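Local coordinates for protein 4-alpha-glucanotransferase (Aquifex aeolicus, PDB 1TZ7) that belongs to the amylomaltase (disproportionating enzyme) family of glucanotransferases, enzymes built round a parallel eight-stranded beta/alpha barrel, at residues A[136-139]-A[140-143]; A[190-193]-A[194-198]; A[198-201]-A[202-206]. All coordinates share one frame; numbering follows the deposited sequence.

Interaction 1: A[136-139]-A[140-143]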
loop_
_atom_site.group_PDB
_atom_site.type_symbol
_atom_site.label_atom_id
_atom_site.label_comp_id
_atom_site.label_asym_id
_atom_site.label_seq_id
_atom_site.Cartn_x
_atom_site.Cartn_y
_atom_site.Cartn_z
ATOM N N ARG A 136 17.553 -18.272 19.089
ATOM C CA ARG A 136 17.775 -19.613 19.603
ATOM C C ARG A 136 17.568 -20.642 18.500
ATOM O O ARG A 136 18.417 -21.504 18.269
ATOM C CB ARG A 136 16.782 -19.887 20.746
ATOM C CG ARG A 136 17.391 -19.839 22.145
ATOM C CD ARG A 136 16.416 -19.357 23.229
ATOM N NE ARG A 136 16.409 -20.230 24.405
ATOM C CZ ARG A 136 15.513 -20.157 25.393
ATOM N NH1 ARG A 136 15.589 -20.995 26.422
ATOM N NH2 ARG A 136 14.541 -19.246 25.356
ATOM N N ARG A 137 16.427 -20.542 17.823
ATOM C CA ARG A 137 16.064 -21.477 16.770
ATOM C C ARG A 137 16.486 -20.932 15.400
ATOM O O ARG A 137 15.646 -20.536 14.592
ATOM C CB ARG A 137 14.551 -21.723 16.798
ATOM C CG ARG A 137 14.093 -22.923 15.981
ATOM C CD ARG A 137 13.137 -23.868 16.727
ATOM N NE ARG A 137 12.114 -23.141 17.495
ATOM C CZ ARG A 137 12.140 -22.964 18.825
ATOM N NH1 ARG A 137 11.163 -22.290 19.423
ATOM N NH2 ARG A 137 13.141 -23.457 19.555
ATOM N N PHE A 138 17.796 -20.919 15.152
ATOM C CA PHE A 138 18.355 -20.283 13.952
ATOM C C PHE A 138 18.151 -21.144 12.705
ATOM O O PHE A 138 18.275 -20.657 11.583
ATOM C CB PHE A 138 19.850 -20.001 14.143
ATOM C CG PHE A 138 20.136 -18.768 14.948
ATOM C CD1 PHE A 138 20.306 -17.536 14.323
ATOM C CD2 PHE A 138 20.235 -18.834 16.331
ATOM C CE1 PHE A 138 20.570 -16.394 15.068
ATOM C CE2 PHE A 138 20.500 -17.694 17.079
ATOM C CZ PHE A 138 20.667 -16.475 16.446
ATOM N N GLU A 139 17.850 -22.422 12.909
ATOM C CA GLU A 139 17.533 -23.326 11.803
ATOM C C GLU A 139 16.253 -22.894 11.072
ATOM O O GLU A 139 16.145 -23.044 9.855
ATOM C CB GLU A 139 17.390 -24.768 12.311
ATOM C CG GLU A 139 16.322 -24.954 13.391
ATOM C CD GLU A 139 16.629 -26.113 14.333
ATOM O OE1 GLU A 139 17.484 -26.963 13.986
ATOM O OE2 GLU A 139 16.015 -26.173 15.422
ATOM N N LEU A 140 15.292 -22.359 11.824
ATOM C CA LEU A 140 14.051 -21.841 11.235
ATOM C C LEU A 140 14.294 -20.563 10.444
ATOM O O LEU A 140 13.560 -20.256 9.505
ATOM C CB LEU A 140 12.980 -21.612 12.323
ATOM C CG LEU A 140 11.969 -22.765 12.284
ATOM C CD1 LEU A 140 11.553 -23.322 13.620
ATOM C CD2 LEU A 140 10.811 -22.557 11.317
ATOM N N LEU A 141 15.331 -19.826 10.825
ATOM C CA LEU A 141 15.742 -18.635 10.091
ATOM C C LEU A 141 16.372 -19.000 8.743
ATOM O O LEU A 141 16.245 -18.257 7.773
ATOM C CB LEU A 141 16.735 -17.810 10.926
ATOM C CG LEU A 141 16.268 -16.414 11.340
ATOM C CD1 LEU A 141 14.983 -16.483 12.164
ATOM C CD2 LEU A 141 17.365 -15.700 12.114
ATOM N N GLU A 142 17.047 -20.147 8.694
ATOM C CA GLU A 142 17.761 -20.571 7.482
ATOM C C GLU A 142 16.785 -21.032 6.393
ATOM O O GLU A 142 17.010 -20.793 5.208
ATOM C CB GLU A 142 18.755 -21.697 7.810
ATOM C CG GLU A 142 20.112 -21.543 7.133
ATOM C CD GLU A 142 20.873 -20.317 7.615
ATOM O OE1 GLU A 142 21.194 -19.447 6.777
ATOM O OE2 GLU A 142 21.148 -20.226 8.831
ATOM N N ASP A 143 15.703 -21.689 6.805
ATOM C CA ASP A 143 14.644 -22.094 5.874
ATOM C C ASP A 143 13.915 -20.871 5.326
ATOM O O ASP A 143 13.547 -20.828 4.153
ATOM C CB ASP A 143 13.643 -23.024 6.572
ATOM C CG ASP A 143 14.229 -24.399 6.871
ATOM O OD1 ASP A 143 15.465 -24.502 7.030
ATOM O OD2 ASP A 143 13.529 -25.429 6.965
#
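Leu-140 and Arg-137 lie side by side at the start of helix 138-147, their side chains pointing the same way. CD1 of Leu-140 rests against the methylenes of the arginine, 3.5 Å from both CG and CD of Arg-137, and the same methyl also meets the guanidinium at its edge, close to the plane. In Arg-137, CG stands anti to the backbone N (chi1 -166°) and the chain then bends twice, which carries its aliphatic part along the leucine. Glu-139 packs its stem on the next amide: CB and CG of Glu-139 both lie 3.2 Å from N of Leu-140. Its CG sits between the backbone N and the carbonyl carbon (chi1 58°), and beyond CG the chain is extended. Phe-138 forms the second apolar pair: ring atom CD1 of Phe-138 lies 4.1 Å from CD2 of Leu-141, approached obliquely, the two side chains again running in the same direction.

Beneath the side chains the hydrogen bonds of the first turn are all weak. The amide N of Leu-140 lies 3.3 Å from O of Arg-137. O of Phe-138 receives N of Leu-141 and N of Glu-142. The carbonyl O of Glu-139 receives the amides of both Glu-142 and Asp-143, the distance from Asp-143 N to Glu-139 O being 3.4 Å. Three- and four-residue spacings are thus mixed.

Leu-141 turns inward onto Tyr-196, Val-199, Phe-200 and Phe-203 of helix 192-218, and Glu-142 OE1 is hydrogen-bonded to the hydroxyl of Tyr-196. This chemistry is consistent with a helix start whose own bonds are weak and partly shared, and which is probably fixed to helix 192-218 mainly through Leu-141 and Glu-142.

Interaction 2: A[190-193]-A[194-198]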
loop_
_atom_site.group_PDB
_atom_site.type_symbol
_atom_site.label_atom_id
_atom_site.label_comp_id
_atom_site.label_asym_id
_atom_site.label_seq_id
_atom_site.Cartn_x
_atom_site.Cartn_y
_atom_site.Cartn_z
ATOM N N LYS A 190 31.725 -9.921 8.297
ATOM C CA LYS A 190 32.007 -8.933 9.340
ATOM C C LYS A 190 30.741 -8.602 10.134
ATOM O O LYS A 190 30.731 -8.668 11.362
ATOM C CB LYS A 190 32.576 -7.654 8.709
ATOM C CG LYS A 190 33.048 -6.607 9.715
ATOM C CD LYS A 190 33.163 -5.229 9.067
ATOM C CE LYS A 190 33.604 -4.172 10.069
ATOM N NZ LYS A 190 33.194 -2.801 9.653
ATOM N N LEU A 191 29.676 -8.248 9.420
ATOM C CA LEU A 191 28.424 -7.840 10.054
ATOM C C LEU A 191 27.435 -9.007 10.106
ATOM O O LEU A 191 26.236 -8.818 9.933
ATOM C CB LEU A 191 27.804 -6.665 9.291
ATOM C CG LEU A 191 28.730 -5.484 8.998
ATOM C CD1 LEU A 191 28.073 -4.525 8.026
ATOM C CD2 LEU A 191 29.113 -4.768 10.281
ATOM N N LYS A 192 27.952 -10.211 10.354
ATOM C CA LYS A 192 27.146 -11.432 10.284
ATOM C C LYS A 192 26.022 -11.413 11.313
ATOM O O LYS A 192 24.889 -11.776 11.011
ATOM C CB LYS A 192 28.032 -12.666 10.505
ATOM C CG LYS A 192 27.335 -13.996 10.223
ATOM C CD LYS A 192 28.296 -15.177 10.385
ATOM C CE LYS A 192 28.628 -15.441 11.857
ATOM N NZ LYS A 192 29.989 -14.946 12.229
ATOM N N GLY A 193 26.347 -10.992 12.530
ATOM C CA GLY A 193 25.368 -10.909 13.597
ATOM C C GLY A 193 24.273 -9.902 13.297
ATOM O O GLY A 193 23.104 -10.137 13.591
ATOM N N ARG A 194 24.660 -8.775 12.710
ATOM C CA ARG A 194 23.710 -7.722 12.355
ATOM C C ARG A 194 22.850 -8.145 11.162
ATOM O O ARG A 194 21.661 -7.822 11.092
ATOM C CB ARG A 194 24.456 -6.427 12.023
ATOM C CG ARG A 194 25.082 -5.749 13.227
ATOM C CD ARG A 194 24.117 -4.892 14.018
ATOM N NE ARG A 194 23.395 -5.665 15.028
ATOM C CZ ARG A 194 22.130 -5.438 15.391
ATOM N NH1 ARG A 194 21.428 -4.456 14.826
ATOM N NH2 ARG A 194 21.564 -6.198 16.321
ATOM N N PHE A 195 23.461 -8.867 10.228
ATOM C CA PHE A 195 22.747 -9.407 9.078
ATOM C C PHE A 195 21.579 -10.264 9.547
ATOM O O PHE A 195 20.456 -10.108 9.075
ATOM C CB PHE A 195 23.705 -10.235 8.201
ATOM C CG PHE A 195 23.010 -11.108 7.183
ATOM C CD1 PHE A 195 22.600 -10.586 5.962
ATOM C CD2 PHE A 195 22.782 -12.455 7.442
ATOM C CE1 PHE A 195 21.969 -11.390 5.025
ATOM C CE2 PHE A 195 22.150 -13.261 6.506
ATOM C CZ PHE A 195 21.744 -12.728 5.300
ATOM N N TYR A 196 21.850 -11.154 10.494
ATOM C CA TYR A 196 20.863 -12.135 10.923
ATOM C C TYR A 196 19.787 -11.521 11.826
ATOM O O TYR A 196 18.694 -12.070 11.952
ATOM C CB TYR A 196 21.546 -13.307 11.635
ATOM C CG TYR A 196 21.922 -14.439 10.703
ATOM C CD1 TYR A 196 20.945 -15.254 10.141
ATOM C CD2 TYR A 196 23.249 -14.688 10.377
ATOM C CE1 TYR A 196 21.281 -16.292 9.281
ATOM C CE2 TYR A 196 23.597 -15.725 9.519
ATOM C CZ TYR A 196 22.607 -16.522 8.975
ATOM O OH TYR A 196 22.941 -17.549 8.125
ATOM N N PHE A 197 20.097 -10.383 12.451
ATOM C CA PHE A 197 19.082 -9.634 13.194
ATOM C C PHE A 197 18.007 -9.136 12.243
ATOM O O PHE A 197 16.828 -9.160 12.566
ATOM C CB PHE A 197 19.700 -8.443 13.944
ATOM C CG PHE A 197 18.679 -7.429 14.416
ATOM C CD1 PHE A 197 17.911 -7.671 15.553
ATOM C CD2 PHE A 197 18.475 -6.244 13.713
ATOM C CE1 PHE A 197 16.961 -6.740 15.987
ATOM C CE2 PHE A 197 17.526 -5.312 14.144
ATOM C CZ PHE A 197 16.772 -5.565 15.281
ATOM N N HIS A 198 18.425 -8.684 11.068
ATOM C CA HIS A 198 17.506 -8.092 10.109
ATOM C C HIS A 198 16.679 -9.132 9.370
ATOM O O HIS A 198 15.548 -8.858 8.980
ATOM C CB HIS A 198 18.259 -7.190 9.142
ATOM C CG HIS A 198 18.751 -5.939 9.781
ATOM N ND1 HIS A 198 17.902 -5.031 10.374
ATOM C CD2 HIS A 198 20.004 -5.462 9.967
ATOM C CE1 HIS A 198 18.607 -4.038 10.880
ATOM N NE2 HIS A 198 19.886 -4.275 10.646
#
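Lys-192 sets its CG against the CD2-CE2 side of the Tyr-196 ring one turn on, the two side chains meeting at an angle, with CG of the lysine 4.1 Å from CD2 of the tyrosine. That CG is anti to the backbone N (chi1 -170°), and the lysine bends only farther out, so carbon and not the ammonium group makes this touch. The carbonyl of Lys-192 also approaches the tyrosine ring at its edge, near the plane, with O of Lys-192 3.4 Å from CD2 of Tyr-196. The same oxygen accepts the amide of Tyr-196, N to O 3.1 Å, the donor tilted from the carbonyl plane.

Leu-191 O takes the amide N of Phe-195 at 2.8 Å, nearly along the C=O axis and with an N-H...O angle of 155°; CB of Phe-195 rests 3.4 Å from both Leu-191 O and Lys-192 O. Gly-193 O accepts N of Phe-197 at 3.2 Å. Weaker, shared bonds follow these three four-residue ones. Arg-194 reaches back to a salt bridge with Glu-129.

Leu-191, with a positive psi (38°), is the single non-helical residue joining helix 181-190 to helix 192-218: it is the first residue after the former and stands at the N-cap position of the latter, whose first turns pack against helices 138-147 and 149-165.

Interaction 3: A[198-201]-A[202-206]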
loop_
_atom_site.group_PDB
_atom_site.type_symbol
_atom_site.label_atom_id
_atom_site.label_comp_id
_atom_site.label_asym_id
_atom_site.label_seq_id
_atom_site.Cartn_x
_atom_site.Cartn_y
_atom_site.Cartn_z
ATOM N N HIS A 198 18.425 -8.684 11.068
ATOM C CA HIS A 198 17.506 -8.092 10.109
ATOM C C HIS A 198 16.679 -9.132 9.370
ATOM O O HIS A 198 15.548 -8.858 8.980
ATOM C CB HIS A 198 18.259 -7.190 9.142
ATOM C CG HIS A 198 18.751 -5.939 9.781
ATOM N ND1 HIS A 198 17.902 -5.031 10.374
ATOM C CD2 HIS A 198 20.004 -5.462 9.967
ATOM C CE1 HIS A 198 18.607 -4.038 10.880
ATOM N NE2 HIS A 198 19.886 -4.275 10.646
ATOM N N VAL A 199 17.225 -10.334 9.190
ATOM C CA VAL A 199 16.413 -11.438 8.659
ATOM C C VAL A 199 15.428 -11.922 9.729
ATOM O O VAL A 199 14.300 -12.265 9.422
ATOM C CB VAL A 199 17.285 -12.656 8.117
ATOM C CG1 VAL A 199 18.630 -12.183 7.596
ATOM C CG2 VAL A 199 17.453 -13.720 9.172
ATOM N N PHE A 200 15.872 -11.922 10.989
ATOM C CA PHE A 200 15.010 -12.291 12.120
ATOM C C PHE A 200 13.795 -11.370 12.214
ATOM O O PHE A 200 12.687 -11.825 12.466
ATOM C CB PHE A 200 15.801 -12.244 13.439
ATOM C CG PHE A 200 14.930 -12.245 14.675
ATOM C CD1 PHE A 200 14.373 -13.424 15.150
ATOM C CD2 PHE A 200 14.671 -11.061 15.362
ATOM C CE1 PHE A 200 13.571 -13.426 16.288
ATOM C CE2 PHE A 200 13.870 -11.060 16.498
ATOM C CZ PHE A 200 13.321 -12.243 16.959
ATOM N N VAL A 201 14.012 -10.073 12.007
ATOM C CA VAL A 201 12.918 -9.100 12.031
ATOM C C VAL A 201 11.915 -9.390 10.904
ATOM O O VAL A 201 10.705 -9.354 11.114
ATOM C CB VAL A 201 13.450 -7.636 11.900
ATOM C CG1 VAL A 201 12.307 -6.664 11.627
ATOM C CG2 VAL A 201 14.199 -7.231 13.157
ATOM N N GLN A 202 12.433 -9.685 9.717
ATOM C CA GLN A 202 11.589 -10.033 8.577
ATOM C C GLN A 202 10.876 -11.367 8.801
ATOM O O GLN A 202 9.719 -11.526 8.439
ATOM C CB GLN A 202 12.424 -10.094 7.300
ATOM C CG GLN A 202 12.904 -8.739 6.818
ATOM C CD GLN A 202 11.778 -7.748 6.681
ATOM O OE1 GLN A 202 10.843 -7.975 5.927
ATOM N NE2 GLN A 202 11.857 -6.650 7.418
ATOM N N PHE A 203 11.583 -12.316 9.399
ATOM C CA PHE A 203 11.000 -13.605 9.778
ATOM C C PHE A 203 9.766 -13.396 10.669
ATOM O O PHE A 203 8.686 -13.924 10.389
ATOM C CB PHE A 203 12.049 -14.449 10.512
ATOM C CG PHE A 203 11.506 -15.726 11.109
ATOM C CD1 PHE A 203 11.310 -15.839 12.483
ATOM C CD2 PHE A 203 11.213 -16.817 10.305
ATOM C CE1 PHE A 203 10.820 -17.020 13.039
ATOM C CE2 PHE A 203 10.720 -18.002 10.862
ATOM C CZ PHE A 203 10.525 -18.096 12.225
ATOM N N VAL A 204 9.933 -12.614 11.729
ATOM C CA VAL A 204 8.847 -12.355 12.667
ATOM C C VAL A 204 7.653 -11.727 11.957
ATOM O O VAL A 204 6.512 -12.090 12.220
ATOM C CB VAL A 204 9.299 -11.423 13.823
ATOM C CG1 VAL A 204 8.097 -10.993 14.673
ATOM C CG2 VAL A 204 10.344 -12.117 14.691
ATOM N N PHE A 205 7.923 -10.785 11.052
ATOM C CA PHE A 205 6.853 -10.073 10.357
ATOM C C PHE A 205 6.064 -11.015 9.455
ATOM O O PHE A 205 4.837 -11.031 9.485
ATOM C CB PHE A 205 7.412 -8.918 9.519
ATOM C CG PHE A 205 6.367 -8.219 8.687
ATOM C CD1 PHE A 205 5.745 -7.066 9.154
ATOM C CD2 PHE A 205 5.989 -8.728 7.448
ATOM C CE1 PHE A 205 4.773 -6.427 8.396
ATOM C CE2 PHE A 205 5.021 -8.093 6.689
ATOM C CZ PHE A 205 4.412 -6.938 7.165
ATOM N N PHE A 206 6.782 -11.789 8.647
ATOM C CA PHE A 206 6.166 -12.588 7.602
ATOM C C PHE A 206 5.428 -13.793 8.188
ATOM O O PHE A 206 4.439 -14.253 7.627
ATOM C CB PHE A 206 7.224 -13.050 6.586
ATOM C CG PHE A 206 7.452 -12.069 5.459
ATOM C CD1 PHE A 206 8.292 -10.968 5.631
ATOM C CD2 PHE A 206 6.826 -12.241 4.233
ATOM C CE1 PHE A 206 8.500 -10.063 4.595
ATOM C CE2 PHE A 206 7.035 -11.339 3.197
ATOM C CZ PHE A 206 7.872 -10.249 3.382
HETATM O O HOH W 1 14.231 -6.505 8.653
#
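Residues 198-206 form a regular alpha-helical run, with Phe-203 N bonded to Val-199 O at 2.7 Å, Val-204 N to Phe-200 O and Phe-205 N to Val-201 O, while the bond from Gln-202 N to His-198 O is weak. Val-204 places CG2 over one face of the Phe-200 ring, 4.0 Å from its centroid and 20° off the normal, a CH-pi contact displaced toward the rim. The phenyl ring is brought there by a chi1 of 165°, which sets its CG anti to the backbone N.

Gln-202 folds at chi2 (-53°) back along the preceding turn, and a water links it to the backbone: it donates to His-198 O and accepts from Gln-202 NE2, 2.7 Å in each case. OE1 of Gln-202 is taken by the amide of Gly-86, so both ends of the buried amide are occupied.

Phe-203 meets Phe-144 of helix 138-147 edge-to-face, Val-199 and Gln-202 pack on helix 149-165, Phe-200 lies against Phe-132 of helix 117-133, and beyond this run helix 192-218 leads on to barrel strand 222-227.

How the interactions relate
Interactions 2 and 3 are successive pieces of helix 192-218, sharing His-198, whereas interaction 1 opens the separate helix 138-147 that packs beside it. Burial deepens through the set: interaction 1 is a surface contact, interaction 2 is partly buried, and interaction 3 lies inside, its centre about 19 Å from that of the chain against about 28 and 29 Å for interactions 2 and 1. The chemistry follows. Carbon stems of charged residues carry much of interactions 1 and 2, while interaction 3 relies on aromatic and branched side chains plus one bridging water. Leu-141 joins interaction 1 to interaction 3, its CD2 lying 3.5 Å from CG2 of Val-199.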